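Local coordinates for protein alanine racemase (Oenococcus oeni PSU-1, PDB 3HUR) that belongs to the alanine racemase family, whose members join an N-terminal TIM-type barrel to a C-terminal domain rich in beta strands, at residues Lys34-Leu39 with Ala63-Asn68; Leu51-Gln56 with Ala78-Pro83. All coordinates share one frame; numbering follows the deposited sequence.

How the contacts relate
Contact 1 is a parallel strand pairing in the barrel, and contact 2 lies on the outside of that pairing, their centres about 10 Å apart. Their segments alternate along the chain, as expected of successive beta-alpha-beta units: helix 48-57 joins strands 34-38 and 63-66, and residues 78-83 lead from helix 69-77 into strand 84-86. The two contacts touch directly. A37 CB meets F55 CD2 and L64 CD1 meets A52 CB, each at 3.7 Å, while L64 N probably hydrogen-bonds to P83 O at 3.0 Å, next to where strand 84-86 begins. A sulfate ion marks the far end of contact 1, at N68.

Contact 1 (Lys34-Leu39 with Ala63-Asn68). With SO4 (sulfate ion), chain D.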
ATOM      1  N   LYS A  34      23.870 -34.000  16.909  1.00 47.97           N
ATOM      2  CA  LYS A  34      23.509 -32.784  17.559  1.00 46.68           C
ATOM      3  C   LYS A  34      22.529 -31.980  16.674  1.00 44.41           C
ATOM      4  O   LYS A  34      22.633 -31.998  15.466  1.00 44.36           O
ATOM      5  CB  LYS A  34      24.788 -32.000  17.783  1.00 47.66           C
ATOM      6  CG  LYS A  34      25.815 -32.706  18.690  1.00 50.73           C
ATOM      7  CD  LYS A  34      25.820 -32.087  20.095  1.00 55.47           C
ATOM      8  CE  LYS A  34      26.591 -32.916  21.159  1.00 58.04           C
ATOM      9  NZ  LYS A  34      25.830 -32.871  22.479  1.00 59.23           N
ATOM     10  N   VAL A  35      21.550 -31.305  17.279  1.00 41.78           N
ATOM     11  CA  VAL A  35      20.683 -30.350  16.562  1.00 38.77           C
ATOM     12  C   VAL A  35      20.786 -28.993  17.239  1.00 37.12           C
ATOM     13  O   VAL A  35      20.523 -28.899  18.426  1.00 36.13           O
ATOM     14  CB  VAL A  35      19.235 -30.796  16.528  1.00 38.23           C
ATOM     15  CG1 VAL A  35      18.337 -29.689  15.969  1.00 36.16           C
ATOM     16  CG2 VAL A  35      19.117 -32.017  15.705  1.00 36.26           C
ATOM     17  N   TYR A  36      21.243 -27.999  16.476  1.00 35.80           N
ATOM     18  CA  TYR A  36      21.315 -26.603  16.857  1.00 35.95           C
ATOM     19  C   TYR A  36      20.156 -25.834  16.206  1.00 35.52           C
ATOM     20  O   TYR A  36      20.145 -25.641  14.983  1.00 35.56           O
ATOM     21  CB  TYR A  36      22.602 -25.979  16.339  1.00 36.25           C
ATOM     22  CG  TYR A  36      23.875 -26.640  16.786  1.00 38.20           C
ATOM     23  CD1 TYR A  36      25.085 -26.299  16.204  1.00 38.29           C
ATOM     24  CD2 TYR A  36      23.884 -27.603  17.795  1.00 40.36           C
ATOM     25  CE1 TYR A  36      26.251 -26.884  16.603  1.00 38.59           C
ATOM     26  CE2 TYR A  36      25.048 -28.187  18.194  1.00 40.20           C
ATOM     27  CZ  TYR A  36      26.226 -27.832  17.591  1.00 39.22           C
ATOM     28  OH  TYR A  36      27.387 -28.412  18.017  1.00 42.98           O
ATOM     29  N   ALA A  37      19.202 -25.384  17.022  1.00 34.52           N
ATOM     30  CA  ALA A  37      17.972 -24.735  16.532  1.00 33.35           C
ATOM     31  C   ALA A  37      18.290 -23.296  16.261  1.00 32.26           C
ATOM     32  O   ALA A  37      18.766 -22.610  17.159  1.00 32.47           O
ATOM     33  CB  ALA A  37      16.904 -24.830  17.564  1.00 33.06           C
ATOM     34  N   VAL A  38      18.108 -22.857  15.013  1.00 31.32           N
ATOM     35  CA  VAL A  38      18.382 -21.488  14.660  1.00 30.48           C
ATOM     36  C   VAL A  38      17.072 -20.700  14.845  1.00 30.93           C
ATOM     37  O   VAL A  38      16.050 -21.028  14.285  1.00 30.36           O
ATOM     38  CB  VAL A  38      18.962 -21.346  13.214  1.00 31.09           C
ATOM     39  CG1 VAL A  38      19.274 -19.889  12.891  1.00 28.61           C
ATOM     40  CG2 VAL A  38      20.240 -22.175  13.020  1.00 29.06           C
ATOM     41  N   LEU A  39      17.151 -19.644  15.632  1.00 30.81           N
ATOM     42  CA  LEU A  39      16.038 -18.830  15.970  1.00 30.93           C
ATOM     43  C   LEU A  39      16.370 -17.387  15.661  1.00 31.57           C
ATOM     44  O   LEU A  39      16.755 -16.630  16.541  1.00 34.43           O
ATOM     45  CB  LEU A  39      15.798 -18.962  17.460  1.00 30.88           C
ATOM     46  CG  LEU A  39      15.221 -20.315  17.866  1.00 32.60           C
ATOM     47  CD1 LEU A  39      14.944 -20.246  19.336  1.00 34.26           C
ATOM     48  CD2 LEU A  39      13.926 -20.658  17.058  1.00 34.10           C
ATOM     49  N   ALA A  63      21.631 -27.093  21.118  1.00 32.80           N
ATOM     50  CA  ALA A  63      21.991 -25.683  21.292  1.00 31.40           C
ATOM     51  C   ALA A  63      21.001 -24.767  20.557  1.00 30.38           C
ATOM     52  O   ALA A  63      20.108 -25.204  19.821  1.00 29.50           O
ATOM     53  CB  ALA A  63      23.360 -25.440  20.826  1.00 31.13           C
ATOM     54  N   LEU A  64      21.184 -23.487  20.760  1.00 29.73           N
ATOM     55  CA  LEU A  64      20.334 -22.495  20.140  1.00 29.12           C
ATOM     56  C   LEU A  64      21.248 -21.506  19.479  1.00 27.84           C
ATOM     57  O   LEU A  64      22.239 -21.123  20.072  1.00 27.13           O
ATOM     58  CB  LEU A  64      19.500 -21.763  21.205  1.00 29.03           C
ATOM     59  CG  LEU A  64      18.656 -22.649  22.111  1.00 28.63           C
ATOM     60  CD1 LEU A  64      18.080 -21.819  23.279  1.00 25.63           C
ATOM     61  CD2 LEU A  64      17.591 -23.324  21.307  1.00 24.28           C
ATOM     62  N   ILE A  65      20.908 -21.093  18.259  1.00 27.70           N
ATOM     63  CA  ILE A  65      21.669 -20.033  17.547  1.00 27.59           C
ATOM     64  C   ILE A  65      20.742 -18.815  17.323  1.00 27.47           C
ATOM     65  O   ILE A  65      19.585 -18.968  16.911  1.00 27.36           O
ATOM     66  CB  ILE A  65      22.180 -20.539  16.164  1.00 27.38           C
ATOM     67  CG1 ILE A  65      22.898 -21.894  16.305  1.00 28.53           C
ATOM     68  CG2 ILE A  65      23.090 -19.527  15.541  1.00 27.34           C
ATOM     69  CD1 ILE A  65      23.447 -22.576  14.951  1.00 26.16           C
ATOM     70  N   VAL A  66      21.259 -17.629  17.611  1.00 27.77           N
ATOM     71  CA  VAL A  66      20.530 -16.388  17.482  1.00 27.91           C
ATOM     72  C   VAL A  66      21.455 -15.334  16.857  1.00 29.73           C
ATOM     73  O   VAL A  66      22.661 -15.603  16.693  1.00 29.23           O
ATOM     74  CB  VAL A  66      19.948 -15.889  18.848  1.00 27.36           C
ATOM     75  CG1 VAL A  66      19.020 -16.955  19.498  1.00 25.32           C
ATOM     76  CG2 VAL A  66      21.013 -15.489  19.744  1.00 23.61           C
ATOM     77  N   SER A  67      20.882 -14.164  16.499  1.00 31.33           N
ATOM     78  CA  SER A  67      21.570 -13.129  15.671  1.00 33.49           C
ATOM     79  C   SER A  67      22.133 -11.939  16.432  1.00 33.25           C
ATOM     80  O   SER A  67      22.819 -11.118  15.881  1.00 32.57           O
ATOM     81  CB  SER A  67      20.593 -12.562  14.632  1.00 34.20           C
ATOM     82  OG  SER A  67      19.749 -13.605  14.102  1.00 39.07           O
ATOM     83  N   ASN A  68      21.774 -11.820  17.697  1.00 33.90           N
ATOM     84  CA  ASN A  68      22.130 -10.666  18.489  1.00 33.60           C
ATOM     85  C   ASN A  68      22.448 -11.126  19.917  1.00 33.68           C
ATOM     86  O   ASN A  68      21.778 -11.971  20.502  1.00 32.85           O
ATOM     87  CB  ASN A  68      20.972  -9.653  18.504  1.00 33.70           C
ATOM     88  CG  ASN A  68      20.775  -8.924  17.160  1.00 34.16           C
ATOM     89  OD1 ASN A  68      21.520  -7.962  16.799  1.00 37.11           O
ATOM     90  ND2 ASN A  68      19.729  -9.329  16.444  1.00 31.09           N
TER
HETATM   91  S   SO4 D 397      16.243 -11.313  17.576  1.00 60.09           S
HETATM   92  O1  SO4 D 397      15.425 -10.468  16.724  1.00 60.27           O
HETATM   93  O2  SO4 D 397      17.541 -11.731  16.969  1.00 56.66           O
HETATM   94  O3  SO4 D 397      16.393 -10.528  18.800  1.00 59.23           O
HETATM   95  O4  SO4 D 397      15.431 -12.509  17.852  1.00 60.04           O
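I65 and V38 face each other on two adjacent parallel strands, 34-38 and 63-66, and the isoleucine lies across V38 and Y36. Its CB lies 4.0 Å from V38 CG2. The next atom, CG1, swings beside the backbone N (chi1 -50°) and so turns back along the strand toward Y36 CB. The chain then runs extended to CD1, which rests against both V38 CG2 and Y36 CB, 3.8 Å from each. Beta-branched residues suit such a strand, and a long apolar tip can bridge two neighbours on one face. Farther back, small A63 leaves room for the tyrosine ring, whose CD2 touches A63 CB at 3.8 Å.

The backbones bond in the regular parallel pattern. A37 reaches A63 and I65 on the partner strand, donating from N to A63 O (2.9 Å) and accepting at O from I65 N (2.8 Å). I65 O in turn accepts from L39 N at 2.8 Å, a nearly straight bond (173°). At the start of the pairing, the bond from A63 N to V35 O is weak.

Beyond the strand, N68 ND2 donates to O2 of a sulfate at 3.3 Å, an ion also held by D42 N and by R8 of a second subunit, whose H7 bonds to S67 O.

Y36, V38, A63 and I65 share the face turned into the barrel, where Y36 meets the ring of F160 and both Y36 and I65 touch W85 of strand 84-86. A37 and L64 occupy the outward face, under helix 48-57, and L39 packs on L51 of that helix. Strand 34-38 also pairs with 222-223, so this contact is one seam in the wall of parallel strands, consistent with the TIM-type barrel of this family.

Contact 2 (Leu51-Gln56 with Ala78-Pro83); sequences LAKAFQ and ADLTLP
Q56 carries this contact by reaching from helix 48-57 into the backbone of the loop T81-L82. Its CG stands opposite the backbone N (chi1 -167°) and the chain continues extended, so the amide is carried well clear of the helix. There OE1 accepts from L82 N at 3.1 Å and from T81 N by a straight bond (169°), modelled too short for its length to be trusted. T81 OG1 adds a weak third bond at 2.9 Å, the threonine side chain crossing the glutamine at about a right angle. L82 runs the other way alongside, its CG 4.0 Å from Q56 CG, covering the methylenes with an apolar branch.

One turn earlier, K53 bends at its last torsion (chi4 -77°) and NZ donates to A78 O at 3.0 Å, almost in line with the carbonyl. Between these polar grips, small A52 lets the branched end of L80 settle against the helix; L75 and L64 touch both residues.

The loop itself is positioned by a Schellman motif that ends helix 69-77: D79, with positive phi, bonds from N to R76 O, and L80 N bonds to L75 O. The guanidinium of R76 also holds L80 O and L82 O through NH1.

One neutral amide oxygen thus appears to receive two consecutive backbone N-H groups, which favours the modelled flip, with oxygen rather than NH2 toward them. The lysine charge probably interacts favourably with the negative C-terminal end of helix 69-77, reinforced only weakly by D79, whose OD2 is 5.5 Å from K53 NZ.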
ATOM      1  N   LEU A  51       9.626 -21.029  21.824  1.00 27.05           N
ATOM      2  CA  LEU A  51      10.239 -22.046  20.963  1.00 26.85           C
ATOM      3  C   LEU A  51      11.487 -22.688  21.674  1.00 26.55           C
ATOM      4  O   LEU A  51      11.544 -23.887  21.861  1.00 24.93           O
ATOM      5  CB  LEU A  51      10.593 -21.441  19.594  1.00 26.56           C
ATOM      6  CG  LEU A  51       9.457 -21.273  18.564  1.00 25.32           C
ATOM      7  CD1 LEU A  51       9.943 -20.468  17.364  1.00 22.34           C
ATOM      8  CD2 LEU A  51       8.872 -22.601  18.130  1.00 23.19           C
ATOM      9  N   ALA A  52      12.406 -21.864  22.146  1.00 26.89           N
ATOM     10  CA  ALA A  52      13.559 -22.359  22.876  1.00 28.32           C
ATOM     11  C   ALA A  52      13.197 -23.198  24.104  1.00 29.40           C
ATOM     12  O   ALA A  52      13.750 -24.274  24.278  1.00 31.36           O
ATOM     13  CB  ALA A  52      14.442 -21.257  23.265  1.00 27.77           C
ATOM     14  N   LYS A  53      12.290 -22.730  24.949  1.00 30.12           N
ATOM     15  CA  LYS A  53      11.849 -23.510  26.085  1.00 30.55           C
ATOM     16  C   LYS A  53      11.258 -24.840  25.639  1.00 31.41           C
ATOM     17  O   LYS A  53      11.512 -25.855  26.256  1.00 31.82           O
ATOM     18  CB  LYS A  53      10.777 -22.788  26.886  1.00 30.40           C
ATOM     19  CG  LYS A  53      11.267 -21.659  27.723  1.00 32.38           C
ATOM     20  CD  LYS A  53      10.073 -20.999  28.394  1.00 36.58           C
ATOM     21  CE  LYS A  53      10.485 -19.904  29.367  1.00 40.90           C
ATOM     22  NZ  LYS A  53      10.996 -20.464  30.671  1.00 43.69           N
ATOM     23  N   ALA A  54      10.424 -24.835  24.611  1.00 32.15           N
ATOM     24  CA  ALA A  54       9.894 -26.093  24.099  1.00 33.27           C
ATOM     25  C   ALA A  54      11.043 -27.030  23.646  1.00 33.94           C
ATOM     26  O   ALA A  54      10.964 -28.233  23.829  1.00 34.38           O
ATOM     27  CB  ALA A  54       8.950 -25.853  22.962  1.00 32.70           C
ATOM     28  N   PHE A  55      12.102 -26.490  23.062  1.00 33.98           N
ATOM     29  CA  PHE A  55      13.157 -27.370  22.607  1.00 34.55           C
ATOM     30  C   PHE A  55      14.002 -27.912  23.770  1.00 36.29           C
ATOM     31  O   PHE A  55      14.521 -29.027  23.656  1.00 37.03           O
ATOM     32  CB  PHE A  55      14.080 -26.688  21.598  1.00 33.56           C
ATOM     33  CG  PHE A  55      13.398 -26.189  20.360  1.00 28.06           C
ATOM     34  CD1 PHE A  55      12.297 -26.799  19.859  1.00 25.47           C
ATOM     35  CD2 PHE A  55      13.889 -25.082  19.697  1.00 25.35           C
ATOM     36  CE1 PHE A  55      11.701 -26.318  18.711  1.00 26.51           C
ATOM     37  CE2 PHE A  55      13.306 -24.611  18.567  1.00 23.54           C
ATOM     38  CZ  PHE A  55      12.209 -25.214  18.076  1.00 23.93           C
ATOM     39  N   GLN A  56      14.175 -27.119  24.839  1.00 37.21           N
ATOM     40  CA  GLN A  56      14.977 -27.538  26.028  1.00 38.18           C
ATOM     41  C   GLN A  56      14.271 -28.654  26.801  1.00 38.90           C
ATOM     42  O   GLN A  56      14.889 -29.595  27.261  1.00 39.23           O
ATOM     43  CB  GLN A  56      15.237 -26.365  26.985  1.00 38.09           C
ATOM     44  CG  GLN A  56      16.291 -26.650  28.037  1.00 36.85           C
ATOM     45  CD  GLN A  56      16.663 -25.424  28.880  1.00 36.48           C
ATOM     46  OE1 GLN A  56      17.647 -24.742  28.606  1.00 39.57           O
ATOM     47  NE2 GLN A  56      15.877 -25.143  29.901  1.00 34.61           N
ATOM     48  N   ALA A  78      15.409 -15.918  30.700  1.00 39.10           N
ATOM     49  CA  ALA A  78      14.192 -16.759  30.697  1.00 38.52           C
ATOM     50  C   ALA A  78      14.456 -18.179  31.141  1.00 39.03           C
ATOM     51  O   ALA A  78      13.581 -19.040  30.993  1.00 38.39           O
ATOM     52  CB  ALA A  78      13.547 -16.743  29.358  1.00 37.86           C
ATOM     53  N   ASP A  79      15.671 -18.418  31.662  1.00 40.53           N
ATOM     54  CA  ASP A  79      16.119 -19.704  32.261  1.00 41.30           C
ATOM     55  C   ASP A  79      16.396 -20.783  31.244  1.00 41.15           C
ATOM     56  O   ASP A  79      16.338 -21.973  31.545  1.00 41.66           O
ATOM     57  CB  ASP A  79      15.149 -20.226  33.336  1.00 41.72           C
ATOM     58  CG  ASP A  79      15.072 -19.310  34.561  1.00 44.95           C
ATOM     59  OD1 ASP A  79      16.110 -18.712  34.976  1.00 46.32           O
ATOM     60  OD2 ASP A  79      13.954 -19.190  35.117  1.00 49.92           O
ATOM     61  N   LEU A  80      16.729 -20.384  30.029  1.00 41.20           N
ATOM     62  CA  LEU A  80      17.275 -21.342  29.080  1.00 40.86           C
ATOM     63  C   LEU A  80      18.721 -21.634  29.440  1.00 41.01           C
ATOM     64  O   LEU A  80      19.503 -20.695  29.692  1.00 41.02           O
ATOM     65  CB  LEU A  80      17.135 -20.797  27.665  1.00 40.91           C
ATOM     66  CG  LEU A  80      15.666 -21.021  27.330  1.00 40.42           C
ATOM     67  CD1 LEU A  80      14.959 -19.715  27.009  1.00 40.77           C
ATOM     68  CD2 LEU A  80      15.525 -22.116  26.284  1.00 37.06           C
ATOM     69  N   THR A  81      19.066 -22.922  29.487  1.00 40.11           N
ATOM     70  CA  THR A  81      20.384 -23.339  29.957  1.00 39.84           C
ATOM     71  C   THR A  81      21.232 -23.968  28.878  1.00 39.31           C
ATOM     72  O   THR A  81      22.445 -24.113  29.065  1.00 39.88           O
ATOM     73  CB  THR A  81      20.279 -24.341  31.123  1.00 39.83           C
ATOM     74  OG1 THR A  81      19.400 -25.411  30.757  1.00 40.96           O
ATOM     75  CG2 THR A  81      19.740 -23.643  32.374  1.00 39.28           C
ATOM     76  N   LEU A  82      20.617 -24.348  27.760  1.00 38.22           N
ATOM     77  CA  LEU A  82      21.366 -24.877  26.636  1.00 36.63           C
ATOM     78  C   LEU A  82      22.403 -23.888  26.215  1.00 36.26           C
ATOM     79  O   LEU A  82      22.294 -22.685  26.487  1.00 36.60           O
ATOM     80  CB  LEU A  82      20.482 -25.150  25.449  1.00 36.60           C
ATOM     81  CG  LEU A  82      19.426 -26.222  25.656  1.00 35.69           C
ATOM     82  CD1 LEU A  82      18.547 -26.294  24.445  1.00 32.48           C
ATOM     83  CD2 LEU A  82      20.060 -27.547  25.933  1.00 35.34           C
ATOM     84  N   PRO A  83      23.472 -24.384  25.585  1.00 35.74           N
ATOM     85  CA  PRO A  83      24.437 -23.393  25.059  1.00 34.78           C
ATOM     86  C   PRO A  83      23.818 -22.572  23.911  1.00 33.87           C
ATOM     87  O   PRO A  83      22.993 -23.065  23.159  1.00 32.93           O
ATOM     88  CB  PRO A  83      25.615 -24.235  24.569  1.00 34.93           C
ATOM     89  CG  PRO A  83      25.118 -25.706  24.586  1.00 35.53           C
ATOM     90  CD  PRO A  83      23.876 -25.792  25.400  1.00 34.97           C
TER